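Local coordinates for TCP pilus virulence regulatory protein (Vibrio cholerae, PDB 4MLO) that activates transcription of virulence genes as an AraC-family regulator, probably by binding DNA, and holds a fatty acid, palmitoleic acid, in a pocket, at residues Asn24-Asp29 with Asn218-Ser223; Lys31-Asp36 with Ile59-Asn64; Cys176-Asp181 with Ala189-Glu194. All blocks are in the same frame, centred on the assembly; numbering follows the deposited sequence.

Interaction 1: Asn24-Asp29 with Asn218-Ser223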
loop_
_atom_site.group_PDB
_atom_site.type_symbol
_atom_site.label_atom_id
_atom_site.label_comp_id
_atom_site.label_asym_id
_atom_site.label_seq_id
_atom_site.Cartn_x
_atom_site.Cartn_y
_atom_site.Cartn_z
ATOM N N ASN A 24 -11.412 2.053 1.571
ATOM C CA ASN A 24 -11.051 2.596 0.276
ATOM C C ASN A 24 -9.690 3.287 0.343
ATOM O O ASN A 24 -9.466 4.337 -0.257
ATOM C CB ASN A 24 -12.140 3.523 -0.255
ATOM C CG ASN A 24 -13.370 2.735 -0.752
ATOM O OD1 ASN A 24 -13.304 1.509 -0.928
ATOM N ND2 ASN A 24 -14.478 3.438 -0.936
ATOM N N LEU A 25 -8.746 2.596 0.980
ATOM C CA LEU A 25 -7.343 3.019 1.030
ATOM C C LEU A 25 -6.643 2.559 -0.252
ATOM O O LEU A 25 -6.454 1.352 -0.452
ATOM C CB LEU A 25 -6.643 2.431 2.254
ATOM C CG LEU A 25 -5.176 2.818 2.459
ATOM C CD1 LEU A 25 -5.107 4.309 2.813
ATOM C CD2 LEU A 25 -4.461 1.910 3.487
ATOM N N TYR A 26 -6.236 3.535 -1.072
ATOM C CA TYR A 26 -5.470 3.299 -2.300
ATOM C C TYR A 26 -4.003 3.082 -1.971
ATOM O O TYR A 26 -3.369 3.893 -1.277
ATOM C CB TYR A 26 -5.632 4.474 -3.281
ATOM C CG TYR A 26 -4.698 4.392 -4.470
ATOM C CD1 TYR A 26 -4.953 3.530 -5.522
ATOM C CD2 TYR A 26 -3.564 5.159 -4.512
ATOM C CE1 TYR A 26 -4.055 3.451 -6.597
ATOM C CE2 TYR A 26 -2.692 5.073 -5.523
ATOM C CZ TYR A 26 -2.921 4.215 -6.551
ATOM O OH TYR A 26 -1.951 4.209 -7.543
ATOM N N ILE A 27 -3.451 1.992 -2.479
ATOM C CA ILE A 27 -2.080 1.600 -2.174
ATOM C C ILE A 27 -1.238 2.150 -3.321
ATOM O O ILE A 27 -1.225 1.597 -4.419
ATOM C CB ILE A 27 -1.939 0.089 -2.019
ATOM C CG1 ILE A 27 -2.871 -0.421 -0.913
ATOM C CG2 ILE A 27 -0.525 -0.252 -1.703
ATOM C CD1 ILE A 27 -2.656 0.231 0.455
ATOM N N ASN A 28 -0.516 3.253 -3.062
ATOM C CA ASN A 28 0.197 3.996 -4.101
ATOM C C ASN A 28 1.453 3.277 -4.561
ATOM O O ASN A 28 1.900 3.459 -5.702
ATOM C CB ASN A 28 0.579 5.378 -3.581
ATOM C CG ASN A 28 1.158 6.246 -4.660
ATOM O OD1 ASN A 28 0.445 6.626 -5.560
ATOM N ND2 ASN A 28 2.456 6.542 -4.590
ATOM N N ASP A 29 2.056 2.494 -3.669
ATOM C CA ASP A 29 3.273 1.732 -3.918
ATOM C C ASP A 29 3.193 0.442 -3.112
ATOM O O ASP A 29 2.451 0.363 -2.140
ATOM C CB ASP A 29 4.522 2.512 -3.505
ATOM C CG ASP A 29 4.916 3.533 -4.552
ATOM O OD1 ASP A 29 5.209 3.118 -5.697
ATOM O OD2 ASP A 29 4.899 4.730 -4.236
ATOM N N ASN A 218 -10.751 10.298 -5.277
ATOM C CA ASN A 218 -10.541 10.745 -3.908
ATOM C C ASN A 218 -9.548 9.849 -3.167
ATOM O O ASN A 218 -8.719 10.340 -2.389
ATOM C CB ASN A 218 -11.874 10.764 -3.180
ATOM C CG ASN A 218 -12.721 11.990 -3.501
ATOM O OD1 ASN A 218 -12.249 12.959 -4.056
ATOM N ND2 ASN A 218 -13.980 11.937 -3.107
ATOM N N SER A 219 -9.589 8.543 -3.423
ATOM C CA SER A 219 -8.672 7.625 -2.751
ATOM C C SER A 219 -7.230 7.886 -3.163
ATOM O O SER A 219 -6.334 7.890 -2.322
ATOM C CB SER A 219 -9.081 6.163 -3.011
ATOM O OG SER A 219 -8.694 5.653 -4.286
ATOM N N ILE A 220 -6.981 8.123 -4.453
ATOM C CA ILE A 220 -5.632 8.446 -4.910
ATOM C C ILE A 220 -5.164 9.765 -4.308
ATOM O O ILE A 220 -3.995 9.895 -3.890
ATOM C CB ILE A 220 -5.597 8.464 -6.446
ATOM C CG1 ILE A 220 -5.937 7.065 -6.992
ATOM C CG2 ILE A 220 -4.214 8.973 -6.970
ATOM C CD1 ILE A 220 -6.175 7.090 -8.476
ATOM N N ARG A 221 -6.073 10.744 -4.200
ATOM C CA ARG A 221 -5.739 12.034 -3.588
ATOM C C ARG A 221 -5.436 11.900 -2.098
ATOM O O ARG A 221 -4.553 12.587 -1.595
ATOM C CB ARG A 221 -6.859 13.039 -3.813
ATOM C CG ARG A 221 -6.982 13.491 -5.281
ATOM C CD ARG A 221 -8.084 14.538 -5.479
ATOM N NE ARG A 221 -7.976 15.110 -6.835
ATOM C CZ ARG A 221 -8.959 15.621 -7.546
ATOM N NH1 ARG A 221 -10.195 15.675 -7.093
ATOM N NH2 ARG A 221 -8.679 16.074 -8.781
ATOM N N ILE A 222 -6.114 11.002 -1.379
ATOM C CA ILE A 222 -5.763 10.818 0.039
ATOM C C ILE A 222 -4.363 10.248 0.171
ATOM O O ILE A 222 -3.579 10.639 1.053
ATOM C CB ILE A 222 -6.802 9.924 0.746
ATOM C CG1 ILE A 222 -8.151 10.641 0.942
ATOM C CG2 ILE A 222 -6.298 9.408 2.137
ATOM C CD1 ILE A 222 -8.110 11.933 1.755
ATOM N N SER A 223 -4.027 9.279 -0.658
ATOM C CA SER A 223 -2.702 8.709 -0.534
ATOM C C SER A 223 -1.633 9.725 -0.927
ATOM O O SER A 223 -0.551 9.729 -0.339
ATOM C CB SER A 223 -2.648 7.414 -1.326
ATOM O OG SER A 223 -3.496 6.462 -0.682
HETATM O O HOH W 1 -6.290 6.282 -0.041
HETATM O O HOH W 2 -1.366 8.742 -4.650
#

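Interaction 2: Lys31-Asp36 with Ile59-Asn64. With PAM (palmitoleic acid), chain E.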
loop_
_atom_site.group_PDB
_atom_site.type_symbol
_atom_site.label_atom_id
_atom_site.label_comp_id
_atom_site.label_asym_id
_atom_site.label_seq_id
_atom_site.Cartn_x
_atom_site.Cartn_y
_atom_site.Cartn_z
ATOM N N LYS A 31 3.556 -2.283 -0.435
ATOM C CA LYS A 31 3.766 -2.109 1.007
ATOM C C LYS A 31 3.875 -3.449 1.710
ATOM O O LYS A 31 3.262 -4.437 1.315
ATOM C CB LYS A 31 2.627 -1.295 1.667
ATOM C CG LYS A 31 2.723 0.178 1.339
ATOM C CD LYS A 31 1.613 0.967 1.952
ATOM C CE LYS A 31 1.561 2.344 1.353
ATOM N NZ LYS A 31 2.621 3.194 1.931
ATOM N N MET A 32 4.646 -3.462 2.796
ATOM C CA MET A 32 4.747 -4.618 3.668
ATOM C C MET A 32 4.639 -4.089 5.087
ATOM O O MET A 32 5.168 -3.014 5.381
ATOM C CB MET A 32 6.063 -5.369 3.464
ATOM C CG MET A 32 6.260 -5.872 2.042
ATOM S SD MET A 32 7.948 -6.500 1.702
ATOM C CE MET A 32 7.954 -7.963 2.719
ATOM N N PHE A 33 3.909 -4.793 5.953
ATOM C CA PHE A 33 3.880 -4.349 7.342
ATOM C C PHE A 33 3.777 -5.538 8.284
ATOM O O PHE A 33 3.416 -6.648 7.893
ATOM C CB PHE A 33 2.754 -3.325 7.612
ATOM C CG PHE A 33 1.356 -3.881 7.603
ATOM C CD1 PHE A 33 0.565 -3.777 6.467
ATOM C CD2 PHE A 33 0.798 -4.447 8.751
ATOM C CE1 PHE A 33 -0.739 -4.246 6.460
ATOM C CE2 PHE A 33 -0.516 -4.918 8.754
ATOM C CZ PHE A 33 -1.283 -4.818 7.606
ATOM N N TRP A 34 4.164 -5.289 9.536
ATOM C CA TRP A 34 4.130 -6.305 10.584
ATOM C C TRP A 34 4.259 -5.619 11.932
ATOM O O TRP A 34 4.765 -4.499 12.038
ATOM C CB TRP A 34 5.243 -7.343 10.411
ATOM C CG TRP A 34 6.605 -6.778 10.583
ATOM C CD1 TRP A 34 7.355 -6.794 11.719
ATOM C CD2 TRP A 34 7.394 -6.102 9.592
ATOM N NE1 TRP A 34 8.553 -6.154 11.502
ATOM C CE2 TRP A 34 8.606 -5.734 10.203
ATOM C CE3 TRP A 34 7.186 -5.760 8.250
ATOM C CZ2 TRP A 34 9.612 -5.055 9.520
ATOM C CZ3 TRP A 34 8.190 -5.086 7.576
ATOM C CH2 TRP A 34 9.384 -4.734 8.219
ATOM N N ILE A 35 3.802 -6.319 12.967
ATOM C CA ILE A 35 3.866 -5.833 14.341
ATOM C C ILE A 35 5.148 -6.350 14.988
ATOM O O ILE A 35 5.701 -7.380 14.580
ATOM C CB ILE A 35 2.602 -6.267 15.119
ATOM C CG1 ILE A 35 2.544 -7.791 15.289
ATOM C CG2 ILE A 35 1.336 -5.741 14.417
ATOM C CD1 ILE A 35 1.347 -8.287 16.098
ATOM N N ASP A 36 5.648 -5.628 16.001
ATOM C CA ASP A 36 6.947 -5.963 16.578
ATOM C C ASP A 36 6.843 -6.865 17.798
ATOM O O ASP A 36 7.872 -7.334 18.298
ATOM C CB ASP A 36 7.706 -4.692 16.960
ATOM C CG ASP A 36 7.116 -4.001 18.173
ATOM O OD1 ASP A 36 5.937 -4.253 18.517
ATOM O OD2 ASP A 36 7.829 -3.180 18.774
ATOM N N ILE A 59 2.420 -8.838 6.270
ATOM C CA ILE A 59 1.288 -8.557 5.398
ATOM C C ILE A 59 1.812 -7.755 4.217
ATOM O O ILE A 59 2.502 -6.747 4.396
ATOM C CB ILE A 59 0.176 -7.780 6.119
ATOM C CG1 ILE A 59 -0.210 -8.501 7.432
ATOM C CG2 ILE A 59 -1.017 -7.623 5.205
ATOM C CD1 ILE A 59 -0.806 -9.866 7.229
ATOM N N LEU A 60 1.503 -8.216 3.015
ATOM C CA LEU A 60 1.909 -7.541 1.798
ATOM C C LEU A 60 0.677 -6.945 1.143
ATOM O O LEU A 60 -0.305 -7.657 0.918
ATOM C CB LEU A 60 2.585 -8.520 0.846
ATOM C CG LEU A 60 3.892 -9.152 1.335
ATOM C CD1 LEU A 60 3.621 -10.414 2.178
ATOM C CD2 LEU A 60 4.806 -9.450 0.183
ATOM N N LEU A 61 0.774 -5.687 0.728
ATOM C CA LEU A 61 -0.337 -5.003 0.065
ATOM C C LEU A 61 0.084 -4.645 -1.355
ATOM O O LEU A 61 1.132 -4.018 -1.566
ATOM C CB LEU A 61 -0.773 -3.741 0.823
ATOM C CG LEU A 61 -1.176 -3.930 2.300
ATOM C CD1 LEU A 61 -1.564 -2.592 2.893
ATOM C CD2 LEU A 61 -2.320 -4.914 2.420
ATOM N N LYS A 62 -0.739 -5.035 -2.328
ATOM C CA LYS A 62 -0.382 -4.863 -3.734
ATOM C C LYS A 62 -0.607 -3.426 -4.190
ATOM O O LYS A 62 -1.613 -2.787 -3.857
ATOM C CB LYS A 62 -1.199 -5.814 -4.606
ATOM C CG LYS A 62 -0.715 -5.857 -6.017
ATOM C CD LYS A 62 -1.692 -6.564 -6.914
ATOM C CE LYS A 62 -1.940 -7.947 -6.465
ATOM N NZ LYS A 62 -2.769 -8.648 -7.497
ATOM N N LYS A 63 0.331 -2.925 -4.982
ATOM C CA LYS A 63 0.197 -1.600 -5.561
ATOM C C LYS A 63 -1.060 -1.532 -6.408
ATOM O O LYS A 63 -1.410 -2.494 -7.103
ATOM C CB LYS A 63 1.418 -1.284 -6.424
ATOM C CG LYS A 63 1.441 0.139 -6.932
ATOM C CD LYS A 63 2.599 0.400 -7.898
ATOM C CE LYS A 63 2.557 1.838 -8.359
ATOM N NZ LYS A 63 3.520 2.150 -9.451
ATOM N N ASN A 64 -1.742 -0.388 -6.311
ATOM C CA ASN A 64 -2.973 -0.030 -7.031
ATOM C C ASN A 64 -4.186 -0.763 -6.499
ATOM O O ASN A 64 -5.260 -0.678 -7.081
ATOM C CB ASN A 64 -2.864 -0.245 -8.544
ATOM C CG ASN A 64 -1.857 0.680 -9.176
ATOM O OD1 ASN A 64 -1.731 1.842 -8.799
ATOM N ND2 ASN A 64 -1.090 0.154 -10.115
HETATM C C1 PAM E . 1.089 4.553 5.292
HETATM O O1 PAM E . 2.101 4.546 6.044
HETATM O O2 PAM E . 1.202 4.522 4.044
HETATM C C2 PAM E . -0.294 4.626 5.878
HETATM C C3 PAM E . -1.161 3.429 5.458
HETATM C C4 PAM E . -0.514 2.132 5.938
HETATM C C5 PAM E . -1.356 0.901 5.620
HETATM C C6 PAM E . -0.608 -0.384 5.971
HETATM C C7 PAM E . -0.293 -0.503 7.462
HETATM C C8 PAM E . -1.559 -0.711 8.274
HETATM C C9 PAM E . -1.285 -0.760 9.774
HETATM C C10 PAM E . -1.015 0.319 10.517
HETATM C C11 PAM E . -0.909 1.715 9.926
HETATM C C12 PAM E . -1.345 2.815 10.894
HETATM C C13 PAM E . -1.542 4.101 10.089
HETATM C C14 PAM E . -2.391 5.161 10.762
HETATM C C15 PAM E . -3.785 4.652 11.107
HETATM C C16 PAM E . -4.790 5.773 11.194
#

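Interaction 3: Cys176-Asp181 with Ala189-Glu194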
loop_
_atom_site.group_PDB
_atom_site.type_symbol
_atom_site.label_atom_id
_atom_site.label_comp_id
_atom_site.label_asym_id
_atom_site.label_seq_id
_atom_site.Cartn_x
_atom_site.Cartn_y
_atom_site.Cartn_z
ATOM N N CYS A 176 -1.557 5.930 -12.885
ATOM C CA CYS A 176 -0.405 6.728 -13.284
ATOM C C CYS A 176 -0.842 8.039 -13.917
ATOM O O CYS A 176 -0.253 9.104 -13.681
ATOM C CB CYS A 176 0.435 5.925 -14.263
ATOM S SG CYS A 176 1.980 6.653 -14.688
ATOM N N LEU A 177 -1.860 7.970 -14.751
ATOM C CA LEU A 177 -2.396 9.158 -15.374
ATOM C C LEU A 177 -2.919 10.140 -14.329
ATOM O O LEU A 177 -2.572 11.323 -14.347
ATOM C CB LEU A 177 -3.493 8.744 -16.352
ATOM C CG LEU A 177 -4.299 9.862 -16.982
ATOM C CD1 LEU A 177 -3.393 10.666 -17.950
ATOM C CD2 LEU A 177 -5.514 9.305 -17.727
ATOM N N VAL A 178 -3.719 9.657 -13.372
ATOM C CA VAL A 178 -4.268 10.558 -12.366
ATOM C C VAL A 178 -3.147 11.192 -11.550
ATOM O O VAL A 178 -3.178 12.394 -11.224
ATOM C CB VAL A 178 -5.255 9.779 -11.475
ATOM C CG1 VAL A 178 -5.705 10.626 -10.283
ATOM C CG2 VAL A 178 -6.470 9.353 -12.275
ATOM N N LYS A 179 -2.151 10.387 -11.190
ATOM C CA LYS A 179 -1.030 10.845 -10.380
ATOM C C LYS A 179 -0.126 11.800 -11.125
ATOM O O LYS A 179 0.675 12.481 -10.482
ATOM C CB LYS A 179 -0.208 9.662 -9.896
ATOM C CG LYS A 179 -0.911 8.808 -8.877
ATOM C CD LYS A 179 0.058 7.946 -8.135
ATOM C CE LYS A 179 0.426 6.702 -8.871
ATOM N NZ LYS A 179 1.032 5.701 -7.928
ATOM N N SER A 180 -0.213 11.849 -12.462
ATOM C CA SER A 180 0.569 12.798 -13.235
ATOM C C SER A 180 0.029 14.223 -13.161
ATOM O O SER A 180 0.750 15.169 -13.520
ATOM C CB SER A 180 0.625 12.334 -14.691
ATOM O OG SER A 180 -0.563 12.630 -15.433
ATOM N N ASP A 181 -1.223 14.400 -12.737
ATOM C CA ASP A 181 -1.850 15.704 -12.612
ATOM C C ASP A 181 -2.963 15.576 -11.584
ATOM O O ASP A 181 -4.137 15.539 -11.934
ATOM C CB ASP A 181 -2.362 16.176 -13.968
ATOM C CG ASP A 181 -2.711 17.619 -14.003
ATOM O OD1 ASP A 181 -2.777 18.300 -12.954
ATOM O OD2 ASP A 181 -3.005 18.107 -15.125
ATOM N N ALA A 189 -14.393 10.643 -19.136
ATOM C CA ALA A 189 -14.076 10.852 -20.536
ATOM C C ALA A 189 -12.607 11.157 -20.704
ATOM O O ALA A 189 -11.997 10.775 -21.716
ATOM C CB ALA A 189 -14.912 11.986 -21.137
ATOM N N ASP A 190 -12.013 11.867 -19.740
ATOM C CA ASP A 190 -10.587 12.172 -19.819
ATOM C C ASP A 190 -9.748 10.910 -19.767
ATOM O O ASP A 190 -8.719 10.805 -20.433
ATOM C CB ASP A 190 -10.176 13.088 -18.670
ATOM C CG ASP A 190 -10.924 14.355 -18.642
ATOM O OD1 ASP A 190 -11.508 14.673 -17.582
ATOM O OD2 ASP A 190 -10.907 15.085 -19.647
ATOM N N ILE A 191 -10.145 9.946 -18.931
ATOM C CA ILE A 191 -9.397 8.708 -18.837
ATOM C C ILE A 191 -9.492 7.930 -20.134
ATOM O O ILE A 191 -8.487 7.368 -20.616
ATOM C CB ILE A 191 -9.914 7.877 -17.644
ATOM C CG1 ILE A 191 -9.930 8.707 -16.348
ATOM C CG2 ILE A 191 -9.148 6.579 -17.473
ATOM C CD1 ILE A 191 -8.592 9.149 -15.841
ATOM N N CYS A 192 -10.699 7.852 -20.712
ATOM C CA CYS A 192 -10.862 7.098 -21.948
ATOM C C CYS A 192 -10.091 7.772 -23.066
ATOM O O CYS A 192 -9.451 7.094 -23.893
ATOM C CB CYS A 192 -12.323 6.982 -22.341
ATOM S SG CYS A 192 -13.287 6.005 -21.163
ATOM N N GLY A 193 -10.151 9.105 -23.085
ATOM C CA GLY A 193 -9.456 9.876 -24.120
ATOM C C GLY A 193 -7.951 9.759 -24.001
ATOM O O GLY A 193 -7.253 9.553 -25.010
ATOM N N GLU A 194 -7.417 9.872 -22.779
ATOM C CA GLU A 194 -5.964 9.820 -22.599
ATOM C C GLU A 194 -5.408 8.430 -22.870
ATOM O O GLU A 194 -4.336 8.296 -23.459
ATOM C CB GLU A 194 -5.566 10.254 -21.189
ATOM C CG GLU A 194 -5.831 11.713 -20.849
ATOM C CD GLU A 194 -4.784 12.676 -21.378
ATOM O OE1 GLU A 194 -4.864 13.852 -20.981
ATOM O OE2 GLU A 194 -3.904 12.275 -22.186
#

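Interaction 1: Asn24-Asp29 with Asn218-Ser223
Y26 and S223 meet through a backbone carbonyl. In the modelled conformer the hydroxyl of S223 donates to O of Y26, with OG 2.6 Å from that O and tilted 17° from the carbonyl plane. S223 CB lies at the edge of the Y26 ring. I220 takes one ring face: its CG1 stands over the centre, 3.8 Å from the ring centroid and 7° off the normal, a CH-pi contact. The Y26 ring reaches I220 because CG is anti to the backbone N (chi1 171°). CB of S219 is 3.3 Å from O of N24. One water bridges strand and helix. It accepts from N of Y26 and donates to O of S219 and OG of S223. A second water links O of I220 to OD1 of N28, in the conformer given; that OD1 is also hydrogen-bonded to K179 NZ. The ring hydroxyl of Y26 is hydrogen-bonded to N64 OD1. The contact thus joins the cupin-like domain, at L25 of the palmitoleic acid pocket and Y26, to helix 213-230, which runs into the AraC-family helix-turn-helix region. Strand 66-73 touches Y26 and S219, helix 170-180 flanks Y26 and I220, and helix 248-259 packs on L25 and I222.

Interaction 2: Lys31-Asp36 with Ile59-Asn64
F33 has its CG between the backbone N and the carbonyl carbon (chi1 71°), which leans the ring over I59 on the neighbouring strand. K31 has CG anti to its carbonyl carbon, runs extended, and bends at the last torsion (chi4 -78°) to bring NZ to the fatty acid. The F33 ring is sandwiched. CB of I59 lies over one face, 3.7 Å from the ring centroid, in a CH-pi contact. C7 of palmitoleic acid sits 3.5 Å above the opposite face, offset toward the rim. CD1 of L61 is at the ring edge, 4.0 Å from CE1 of F33, and also touches C6 of the ligand. K31 NZ donates to O2 of the palmitoleic carboxylate at 2.9 Å and is also hydrogen-bonded to T85 OG1. Y12 and K230 are hydrogen-bonded to the ligand too, so it is held by several hydrogen-bonding partners, consistent with a bound carboxylate anion. The backbones pair antiparallel. K31 with L61 and F33 with I59 are hydrogen-bonded pairs. The bond from L61 N to K31 O, 2.8 Å, is nearly straight at 173°. M32 and L60 form the non-hydrogen-bonded pair between them. Their side chains lie side by side on the other sheet face, with CG atoms 4.1 Å apart. Strands 31-35 and 57-61 are neighbouring inner strands of the five-stranded sheet of the cupin-like domain. Strand 79-86 flanks the first and strand 114-118 the second. The pocket lies on the K31, F33 and L61 face, while helix 141-159 packs on M32 and L60.

Interaction 3: Cys176-Asp181 with Ala189-Glu194
The two short helical segments run at 111° to each other, their axes 11.3 Å apart at closest approach, and L177 and I191 have the nearest CA atoms at 7.8 Å. L177 bridges this wide spacing. Its CG is anti to the backbone N (chi1 173°), which extends the two methyls toward helix 188-195. CD2 does most of the touching. It meets CD1 of I191 at 3.6 Å and, at the same distance of 3.6 Å, CB of E194. CD1 of L177 rests alongside CB and CG of E194, so the leucine end lies against the aliphatic part of the glutamate. The two side chains cross at about a right angle. I191 reaches back with its CD1, which also touches CG2 of V178 at 4.2 Å. The E194 chain bends at chi2 (-80°), leaving CB and CG against L177 while the carboxylate makes a salt bridge with R184. On the first segment, S180 OG donates to O of L177 at 2.6 Å. This bond lies in the carbonyl plane on a lone pair. N of S180 donates to the same O, so two donors of S180 hold it. F213 and L202 touch I191. This is packing of helix 170-180 on helix 188-195, away from the fatty-acid pocket. The charge of E194 is probably offset by R184 of the connecting loop. No hydrogen bond or salt bridge joins the two segments directly, so apolar packing holds them together, with W186 of that loop packed against L177, V178 and I191.

Overall arrangement
Interaction 1 links the other two. Its centre lies about 14 Å from that of interaction 2 and about 15 Å from that of interaction 3, while the centres of interactions 2 and 3 are about 27 Å apart. N64 ties interaction 2 to interaction 1: its OD1 is 2.7 Å from OH of Y26. K179 does the same from interaction 3, with NZ 2.6 Å from OD1 of N28. V178 and I220 pack together between interactions 3 and 1. Along the chain, both other contacts fall inside the loop closed by interaction 1. K31, F33 and L61 of interaction 2 and L25 of interaction 1 are among the residues lining the fatty-acid pocket. Interaction 3 contributes no pocket residue.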